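Local coordinates for protein pyoverdine synthetase F (PDB 6CUL) that is a Pseudomonas aeruginosa alpha/beta protein named for the pyoverdine pathway, built round a mixed, largely parallel beta-sheet flanked by helices, at residues H132-L135 with V136-A140; Q46-L49 with G50-Y53; S125-E128 with R129-H132. All coordinates share one frame; numbering follows the deposited sequence.

Contact 1: residues H132-L135 with V136-A140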
ATOM      1  N   HIS A 132      11.868   0.874 -13.319  1.00 45.75           N
ATOM      2  CA  HIS A 132      13.247   0.428 -13.143  1.00 50.53           C
ATOM      3  C   HIS A 132      14.263   1.471 -13.320  1.00 45.64           C
ATOM      4  O   HIS A 132      15.207   1.554 -12.630  1.00 46.51           O
ATOM      5  CB  HIS A 132      13.572  -0.695 -14.127  1.00 38.62           C
ATOM      6  CG  HIS A 132      14.999  -1.130 -14.103  1.00 41.21           C
ATOM      7  ND1 HIS A 132      15.936  -0.646 -14.976  1.00 49.04           N
ATOM      8  CD2 HIS A 132      15.656  -1.987 -13.302  1.00 43.46           C
ATOM      9  CE1 HIS A 132      17.101  -1.175 -14.708  1.00 43.76           C
ATOM     10  NE2 HIS A 132      16.953  -2.004 -13.707  1.00 43.21           N
ATOM     11  N   ASP A 133      14.037   2.245 -14.317  1.00 48.30           N
ATOM     12  CA  ASP A 133      14.927   3.289 -14.769  1.00 52.54           C
ATOM     13  C   ASP A 133      14.999   4.415 -13.797  1.00 44.85           C
ATOM     14  O   ASP A 133      16.055   4.838 -13.489  1.00 54.08           O
ATOM     15  CB  ASP A 133      14.470   3.872 -16.100  1.00 53.93           C
ATOM     16  CG  ASP A 133      14.903   3.085 -17.297  1.00 50.48           C
ATOM     17  OD1 ASP A 133      15.229   1.919 -17.214  1.00 44.45           O
ATOM     18  OD2 ASP A 133      14.855   3.665 -18.361  1.00 41.86           O
ATOM     19  N   THR A 134      13.899   4.908 -13.343  1.00 45.56           N
ATOM     20  CA  THR A 134      14.015   5.950 -12.373  1.00 53.15           C
ATOM     21  C   THR A 134      14.311   5.529 -10.954  1.00 51.04           C
ATOM     22  O   THR A 134      14.533   6.387 -10.200  1.00 56.67           O
ATOM     23  CB  THR A 134      12.859   6.898 -12.297  1.00 43.25           C
ATOM     24  OG1 THR A 134      13.320   8.072 -11.679  1.00 45.15           O
ATOM     25  CG2 THR A 134      11.831   6.369 -11.441  1.00 39.76           C
ATOM     26  N   LEU A 135      14.196   4.283 -10.547  1.00 49.38           N
ATOM     27  CA  LEU A 135      14.613   3.957  -9.232  1.00 54.93           C
ATOM     28  C   LEU A 135      16.103   4.205  -9.299  1.00 52.87           C
ATOM     29  O   LEU A 135      16.633   4.951  -8.539  1.00 48.54           O
ATOM     30  CB  LEU A 135      14.264   2.517  -8.935  1.00 47.32           C
ATOM     31  CG  LEU A 135      12.774   2.342  -8.710  1.00 42.32           C
ATOM     32  CD1 LEU A 135      12.353   0.929  -8.506  1.00 42.20           C
ATOM     33  CD2 LEU A 135      12.402   3.152  -7.540  1.00 46.14           C
ATOM     34  N   VAL A 136      16.687   3.690 -10.375  1.00 53.54           N
ATOM     35  CA  VAL A 136      18.089   3.786 -10.685  1.00 51.81           C
ATOM     36  C   VAL A 136      18.412   5.241 -10.760  1.00 55.22           C
ATOM     37  O   VAL A 136      19.381   5.628 -10.251  1.00 54.21           O
ATOM     38  CB  VAL A 136      18.437   3.103 -11.973  1.00 51.16           C
ATOM     39  CG1 VAL A 136      19.870   3.339 -12.302  1.00 52.63           C
ATOM     40  CG2 VAL A 136      18.154   1.644 -11.881  1.00 45.65           C
ATOM     41  N   GLU A 137      17.553   6.056 -11.299  1.00 45.16           N
ATOM     42  CA  GLU A 137      17.804   7.471 -11.217  1.00 59.45           C
ATOM     43  C   GLU A 137      17.857   7.923  -9.739  1.00 60.31           C
ATOM     44  O   GLU A 137      18.370   8.987  -9.463  1.00 58.89           O
ATOM     45  CB  GLU A 137      16.779   8.249 -11.986  1.00 60.04           C
ATOM     46  CG  GLU A 137      17.261   9.035 -13.184  1.00 63.18           C
ATOM     47  CD  GLU A 137      16.135   9.806 -13.797  1.00 64.85           C
ATOM     48  OE1 GLU A 137      15.748   9.506 -14.917  1.00 70.41           O
ATOM     49  OE2 GLU A 137      15.582  10.672 -13.134  1.00 56.54           O
ATOM     50  N   LEU A 138      17.232   7.180  -8.861  1.00 57.59           N
ATOM     51  CA  LEU A 138      17.335   7.488  -7.462  1.00 57.36           C
ATOM     52  C   LEU A 138      18.420   6.684  -6.648  1.00 48.12           C
ATOM     53  O   LEU A 138      18.642   6.995  -5.523  1.00 31.94           O
ATOM     54  CB  LEU A 138      15.965   7.325  -6.834  1.00 52.29           C
ATOM     55  CG  LEU A 138      14.744   7.925  -7.495  1.00 52.33           C
ATOM     56  CD1 LEU A 138      13.559   7.083  -7.153  1.00 45.86           C
ATOM     57  CD2 LEU A 138      14.509   9.334  -7.108  1.00 43.19           C
ATOM     58  N   GLY A 139      19.026   5.734  -7.316  1.00 51.33           N
ATOM     59  CA  GLY A 139      19.944   4.811  -6.775  1.00 49.88           C
ATOM     60  C   GLY A 139      19.285   4.081  -5.670  1.00 49.83           C
ATOM     61  O   GLY A 139      19.947   3.727  -4.821  1.00 44.86           O
ATOM     62  N   ALA A 140      18.023   3.812  -5.766  1.00 51.99           N
ATOM     63  CA  ALA A 140      17.346   3.251  -4.669  1.00 47.14           C
ATOM     64  C   ALA A 140      17.872   1.919  -4.299  1.00 47.58           C
ATOM     65  O   ALA A 140      18.042   1.080  -5.098  1.00 55.21           O
ATOM     66  CB  ALA A 140      15.867   3.148  -4.962  1.00 48.64           C
TER
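Glu137 N donates to Asp133 O at 2.9 Å, the last sound i to i+4 bond of helix 118-136 before the chain leaves it through a Schellman motif. The next backbone bond, from Leu138 N to Thr134 O, is weak. Gly139 then turns to positive phi (57°), and its N bonds to Val136 O at 3.0 Å, closing a type I turn from Val136 to Gly139. A longer, weak bond runs from Ala140 N back to Leu135 O, whose position is doubtful.

Val136 CG2 lies over one face of the His132 imidazole, 4.3 Å from the ring centroid, as a CH-pi contact. His132 reaches it because its CG stands anti to the backbone N (chi1 175°). At the ring edge, in plane, ND1 makes a weak bond to Asp133 OD1. Phe162 touches both residues, meeting the imidazole nearly at right angles.

The inward side is apolar. Leu135 CD2 approaches Leu138 CD1 at 4.1 Å, and Leu135 also packs on Ala7 and Ile59 of the central sheet, while Leu138 rests on Val56. Across the helix end, Thr134 OG1 lies 3.5 Å from Glu137 CB.

Contact 2: residues Q46-L49 with G50-Y53; sequences QTAL and GDAY
Thr47 O receives Gly50 N at 3.1 Å, the first of four backbone bonds in which a carbonyl is met by the N-H three residues on. Leu49 O takes Ala52 N in the same manner, also at 3.1 Å, while the bonds from Asp51 N to Ala48 O and from Tyr53 N to Gly50 O are weak. In the two sound bonds the donor stands well above the carbonyl plane, by 46° at Thr47 O and 68° at Leu49 O, so neither is aimed at a lone pair. The longer-span bonds, Ala52 N to Ala48 O and Tyr53 N to Leu49 O, are weak. The turn is therefore tightly wound but loosely bonded.

A side-chain bond caps its start. Thr47 OG1 accepts weakly from Leu49 N at 3.4 Å and is also hydrogen-bonded to Ala43 O in the preceding helix, which ties the hydroxyl to both helices.

The apolar part is carried by Leu49 and Tyr53. With CG anti to the backbone N (chi1 -178°), Leu49 brings CD1 to the edge of the Tyr53 ring, in its plane, 4.0 Å from CE2. Leu40, Ala43 and Leu44 pack on Leu49 from helix 36-46, and His265 and Leu268 from helix 248-271; Tyr53 OH is hydrogen-bonded to Leu268 O. On the other side of the turn Asp51 CB lies 3.0 Å from Ala48 O.

The short, weakly bonded helix 49-52, N-terminally capped by Thr47, thus links helix 36-46 to strand 55-60 of the central mixed sheet.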
ATOM      1  N   GLN A  46      11.134   9.955  14.016  1.00 25.87           N
ATOM      2  CA  GLN A  46      11.274   9.728  15.413  1.00 33.27           C
ATOM      3  C   GLN A  46      12.006   8.446  15.932  1.00 35.98           C
ATOM      4  O   GLN A  46      12.028   8.241  17.088  1.00 32.84           O
ATOM      5  CB  GLN A  46       9.878   9.780  16.045  1.00 39.60           C
ATOM      6  CG  GLN A  46       9.039   8.526  15.774  1.00 46.13           C
ATOM      7  CD  GLN A  46       7.591   8.599  16.175  1.00 52.30           C
ATOM      8  OE1 GLN A  46       7.157   9.597  16.695  1.00 48.66           O
ATOM      9  NE2 GLN A  46       6.844   7.523  15.954  1.00 33.52           N
ATOM     10  N   THR A  47      12.567   7.613  15.095  1.00 33.22           N
ATOM     11  CA  THR A  47      13.160   6.393  15.548  1.00 28.81           C
ATOM     12  C   THR A  47      14.437   6.050  14.854  1.00 34.80           C
ATOM     13  O   THR A  47      14.776   6.608  13.917  1.00 33.83           O
ATOM     14  CB  THR A  47      12.197   5.232  15.371  1.00 20.06           C
ATOM     15  OG1 THR A  47      12.022   4.947  14.002  1.00 27.93           O
ATOM     16  CG2 THR A  47      10.897   5.508  15.956  1.00 29.97           C
ATOM     17  N   ALA A  48      15.134   5.068  15.356  1.00 34.21           N
ATOM     18  CA  ALA A  48      16.316   4.539  14.725  1.00 29.37           C
ATOM     19  C   ALA A  48      16.121   4.016  13.269  1.00 30.38           C
ATOM     20  O   ALA A  48      17.077   3.930  12.581  1.00 30.02           O
ATOM     21  CB  ALA A  48      16.942   3.481  15.602  1.00 26.43           C
ATOM     22  N   LEU A  49      14.907   3.683  12.830  1.00 30.33           N
ATOM     23  CA  LEU A  49      14.627   3.261  11.500  1.00 29.20           C
ATOM     24  C   LEU A  49      15.129   4.315  10.563  1.00 30.15           C
ATOM     25  O   LEU A  49      15.551   4.018   9.463  1.00 29.74           O
ATOM     26  CB  LEU A  49      13.110   3.000  11.314  1.00 34.16           C
ATOM     27  CG  LEU A  49      12.566   2.473   9.955  1.00 41.23           C
ATOM     28  CD1 LEU A  49      13.023   1.027   9.651  1.00 55.19           C
ATOM     29  CD2 LEU A  49      11.061   2.536   9.825  1.00 33.94           C
ATOM     30  N   GLY A  50      15.019   5.556  11.017  1.00 29.82           N
ATOM     31  CA  GLY A  50      15.536   6.643  10.276  1.00 26.29           C
ATOM     32  C   GLY A  50      17.021   6.489  10.137  1.00 35.78           C
ATOM     33  O   GLY A  50      17.517   6.784   9.097  1.00 40.53           O
ATOM     34  N   ASP A  51      17.724   6.000  11.132  1.00 34.69           N
ATOM     35  CA  ASP A  51      19.145   5.797  10.999  1.00 31.73           C
ATOM     36  C   ASP A  51      19.530   4.842   9.860  1.00 30.18           C
ATOM     37  O   ASP A  51      20.614   4.919   9.422  1.00 20.32           O
ATOM     38  CB  ASP A  51      19.773   5.296  12.301  1.00 30.73           C
ATOM     39  CG  ASP A  51      19.731   6.277  13.384  1.00 32.49           C
ATOM     40  OD1 ASP A  51      19.562   7.437  13.102  1.00 43.97           O
ATOM     41  OD2 ASP A  51      19.868   5.924  14.509  1.00 28.24           O
ATOM     42  N   ALA A  52      18.669   3.928   9.485  1.00 34.32           N
ATOM     43  CA  ALA A  52      18.955   2.966   8.448  1.00 43.67           C
ATOM     44  C   ALA A  52      18.577   3.264   7.017  1.00 45.63           C
ATOM     45  O   ALA A  52      19.072   2.598   6.168  1.00 39.44           O
ATOM     46  CB  ALA A  52      18.333   1.626   8.812  1.00 33.82           C
ATOM     47  N   TYR A  53      17.688   4.206   6.789  1.00 42.55           N
ATOM     48  CA  TYR A  53      17.196   4.489   5.470  1.00 45.28           C
ATOM     49  C   TYR A  53      16.968   5.966   5.145  1.00 46.51           C
ATOM     50  O   TYR A  53      16.808   6.779   5.982  1.00 41.98           O
ATOM     51  CB  TYR A  53      15.859   3.796   5.306  1.00 32.48           C
ATOM     52  CG  TYR A  53      15.813   2.303   5.341  1.00 32.27           C
ATOM     53  CD1 TYR A  53      16.253   1.587   4.318  1.00 33.71           C
ATOM     54  CD2 TYR A  53      15.236   1.623   6.385  1.00 30.02           C
ATOM     55  CE1 TYR A  53      16.185   0.242   4.318  1.00 30.31           C
ATOM     56  CE2 TYR A  53      15.173   0.241   6.391  1.00 34.41           C
ATOM     57  CZ  TYR A  53      15.659  -0.432   5.348  1.00 25.71           C
ATOM     58  OH  TYR A  53      15.625  -1.751   5.274  1.00 28.49           O
TER

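Contact 3: residues S125-E128 with R129-H132; sequences SDFE and RRLH
Leu131 sits over one face of the Phe127 ring, offset toward the rim, with CG 3.9 Å from the ring centroid and 19° off its normal, a CH-pi contact between residues one helical turn apart. Both methyls of Leu131 also touch the ring, CD1 lying 3.5 Å from CZ and CD2 reaching CE1. Arg130 NH2 comes to the ring edge, near its plane. The Arg129 guanidinium has Arg130 CG and Asp126 O over the same face, and in its plane, at the edge, it is met by Asp126 OD1.

That edge carries the salt bridge. Asp126 and Arg129 lie side by side and point the same way; Arg129 NH2 bonds to Asp126 OD1 at 2.6 Å on its syn side, though 28° out of the carboxylate plane, and a weak bond from NE reaches the same oxygen at 3.1 Å. The carboxylate and guanidinium planes are turned 70° apart, and both bonds fall on OD1. Bends at chi2 and chi3 fold the arginine back to it. Arg129 NH1 forms a second salt bridge, with Asp133 OD2.

Beneath these groups runs regular alpha-helical bonding within helix 118-136: Arg129 N to Ser125 O at 2.7 Å, Arg130 N to Asp126 O, Leu131 N to Phe127 O, and His132 N to Glu128 O at 3.1 Å. Further out, Arg130 NH2 is hydrogen-bonded to Pro107 O, and the buried Glu128 carboxylate accepts from Leu155 N and Glu154 N.

The two carboxylates on Arg129 probably restrict the rotation of its guanidinium. Asp126 OD2, 4.0 Å from Arg130 NE, should feel a second positive charge, which would probably favour its ionised form.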
ATOM      1  N   SER A 125       4.790  -2.892 -20.193  1.00 40.20           N
ATOM      2  CA  SER A 125       6.180  -3.174 -20.105  1.00 44.73           C
ATOM      3  C   SER A 125       6.973  -1.905 -20.037  1.00 43.28           C
ATOM      4  O   SER A 125       7.844  -1.835 -19.243  1.00 46.86           O
ATOM      5  CB  SER A 125       6.667  -4.016 -21.286  1.00 50.83           C
ATOM      6  OG  SER A 125       8.069  -4.067 -21.378  1.00 57.55           O
ATOM      7  N   ASP A 126       6.696  -0.912 -20.840  1.00 37.90           N
ATOM      8  CA  ASP A 126       7.465   0.313 -20.761  1.00 38.37           C
ATOM      9  C   ASP A 126       7.340   1.051 -19.414  1.00 42.46           C
ATOM     10  O   ASP A 126       8.239   1.710 -19.021  1.00 45.52           O
ATOM     11  CB  ASP A 126       7.148   1.205 -21.958  1.00 41.06           C
ATOM     12  CG  ASP A 126       8.086   2.329 -22.120  1.00 49.62           C
ATOM     13  OD1 ASP A 126       9.138   2.149 -22.644  1.00 47.84           O
ATOM     14  OD2 ASP A 126       7.761   3.419 -21.773  1.00 44.99           O
ATOM     15  N   PHE A 127       6.174   1.003 -18.796  1.00 47.18           N
ATOM     16  CA  PHE A 127       5.938   1.554 -17.482  1.00 48.12           C
ATOM     17  C   PHE A 127       6.773   0.827 -16.451  1.00 44.25           C
ATOM     18  O   PHE A 127       7.411   1.440 -15.646  1.00 46.18           O
ATOM     19  CB  PHE A 127       4.499   1.427 -17.130  1.00 40.94           C
ATOM     20  CG  PHE A 127       4.240   1.409 -15.675  1.00 43.12           C
ATOM     21  CD1 PHE A 127       4.313   2.543 -14.937  1.00 41.59           C
ATOM     22  CD2 PHE A 127       3.879   0.251 -15.047  1.00 55.91           C
ATOM     23  CE1 PHE A 127       4.036   2.539 -13.620  1.00 39.75           C
ATOM     24  CE2 PHE A 127       3.592   0.243 -13.719  1.00 51.47           C
ATOM     25  CZ  PHE A 127       3.675   1.396 -13.007  1.00 43.47           C
ATOM     26  N   GLU A 128       6.771  -0.483 -16.495  1.00 39.59           N
ATOM     27  CA  GLU A 128       7.668  -1.217 -15.665  1.00 48.62           C
ATOM     28  C   GLU A 128       9.083  -0.819 -16.069  1.00 56.88           C
ATOM     29  O   GLU A 128       9.903  -0.653 -15.218  1.00 61.54           O
ATOM     30  CB  GLU A 128       7.518  -2.709 -15.820  1.00 44.31           C
ATOM     31  CG  GLU A 128       6.127  -3.219 -15.663  1.00 41.89           C
ATOM     32  CD  GLU A 128       6.064  -4.622 -15.146  1.00 55.69           C
ATOM     33  OE1 GLU A 128       6.670  -4.875 -14.128  1.00 59.29           O
ATOM     34  OE2 GLU A 128       5.399  -5.464 -15.714  1.00 45.98           O
ATOM     35  N   ARG A 129       9.356  -0.666 -17.353  1.00 51.81           N
ATOM     36  CA  ARG A 129      10.666  -0.265 -17.761  1.00 45.60           C
ATOM     37  C   ARG A 129      11.007   1.115 -17.216  1.00 44.92           C
ATOM     38  O   ARG A 129      12.084   1.306 -16.782  1.00 42.49           O
ATOM     39  CB  ARG A 129      10.792  -0.322 -19.237  1.00 40.38           C
ATOM     40  CG  ARG A 129      12.189  -0.045 -19.683  1.00 44.42           C
ATOM     41  CD  ARG A 129      12.507   1.427 -19.842  1.00 45.54           C
ATOM     42  NE  ARG A 129      11.633   2.100 -20.757  1.00 37.91           N
ATOM     43  CZ  ARG A 129      11.567   3.405 -20.878  1.00 39.82           C
ATOM     44  NH1 ARG A 129      12.288   4.168 -20.117  1.00 33.44           N
ATOM     45  NH2 ARG A 129      10.729   3.945 -21.721  1.00 42.70           N
ATOM     46  N   ARG A 130      10.059   2.040 -17.246  1.00 47.58           N
ATOM     47  CA  ARG A 130      10.200   3.342 -16.606  1.00 48.23           C
ATOM     48  C   ARG A 130      10.273   3.233 -15.073  1.00 45.92           C
ATOM     49  O   ARG A 130      10.833   4.074 -14.460  1.00 48.57           O
ATOM     50  CB  ARG A 130       9.052   4.263 -16.950  1.00 41.96           C
ATOM     51  CG  ARG A 130       9.270   5.173 -18.119  1.00 45.51           C
ATOM     52  CD  ARG A 130       8.103   6.113 -18.384  1.00 51.97           C
ATOM     53  NE  ARG A 130       6.790   5.469 -18.469  1.00 63.94           N
ATOM     54  CZ  ARG A 130       5.653   5.985 -18.008  1.00 48.18           C
ATOM     55  NH1 ARG A 130       5.637   7.124 -17.406  1.00 31.81           N
ATOM     56  NH2 ARG A 130       4.546   5.314 -18.144  1.00 46.82           N
ATOM     57  N   LEU A 131       9.628   2.281 -14.444  1.00 38.25           N
ATOM     58  CA  LEU A 131       9.804   2.134 -13.020  1.00 45.31           C
ATOM     59  C   LEU A 131      11.283   1.870 -12.667  1.00 40.34           C
ATOM     60  O   LEU A 131      11.840   2.560 -11.870  1.00 41.60           O
ATOM     61  CB  LEU A 131       8.887   1.039 -12.462  1.00 44.01           C
ATOM     62  CG  LEU A 131       7.382   1.265 -12.419  1.00 44.08           C
ATOM     63  CD1 LEU A 131       6.646   0.179 -11.718  1.00 39.62           C
ATOM     64  CD2 LEU A 131       7.025   2.549 -11.763  1.00 52.15           C
ATOM     65  N   HIS A 132      11.868   0.874 -13.319  1.00 45.75           N
ATOM     66  CA  HIS A 132      13.247   0.428 -13.143  1.00 50.53           C
ATOM     67  C   HIS A 132      14.263   1.471 -13.320  1.00 45.64           C
ATOM     68  O   HIS A 132      15.207   1.554 -12.630  1.00 46.51           O
ATOM     69  CB  HIS A 132      13.572  -0.695 -14.127  1.00 38.62           C
ATOM     70  CG  HIS A 132      14.999  -1.130 -14.103  1.00 41.21           C
ATOM     71  ND1 HIS A 132      15.936  -0.646 -14.976  1.00 49.04           N
ATOM     72  CD2 HIS A 132      15.656  -1.987 -13.302  1.00 43.46           C
ATOM     73  CE1 HIS A 132      17.101  -1.175 -14.708  1.00 43.76           C
ATOM     74  NE2 HIS A 132      16.953  -2.004 -13.707  1.00 43.21           N
TER

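Overall arrangement
Contacts 1 and 3 follow one another on helix 118-136: they share His132, their centres are 11 Å apart, and the salt bridge of Arg129 with Asp133 links them. Contact 3 covers the middle of the helix, contact 1 its end and the turn toward strand 142-145. Contact 2 leads instead into strand 55-60, whose Val56 and Ile59 receive side chains of contact 1. The centres of contacts 1 and 2 are 22 Å apart, with nearest atoms about 9 Å apart; those of contacts 2 and 3 are 30 Å apart. None includes a residue of the ligand pocket, though Pro107, bonded to Arg130, shortly precedes pocket residues Thr109 and Tyr110.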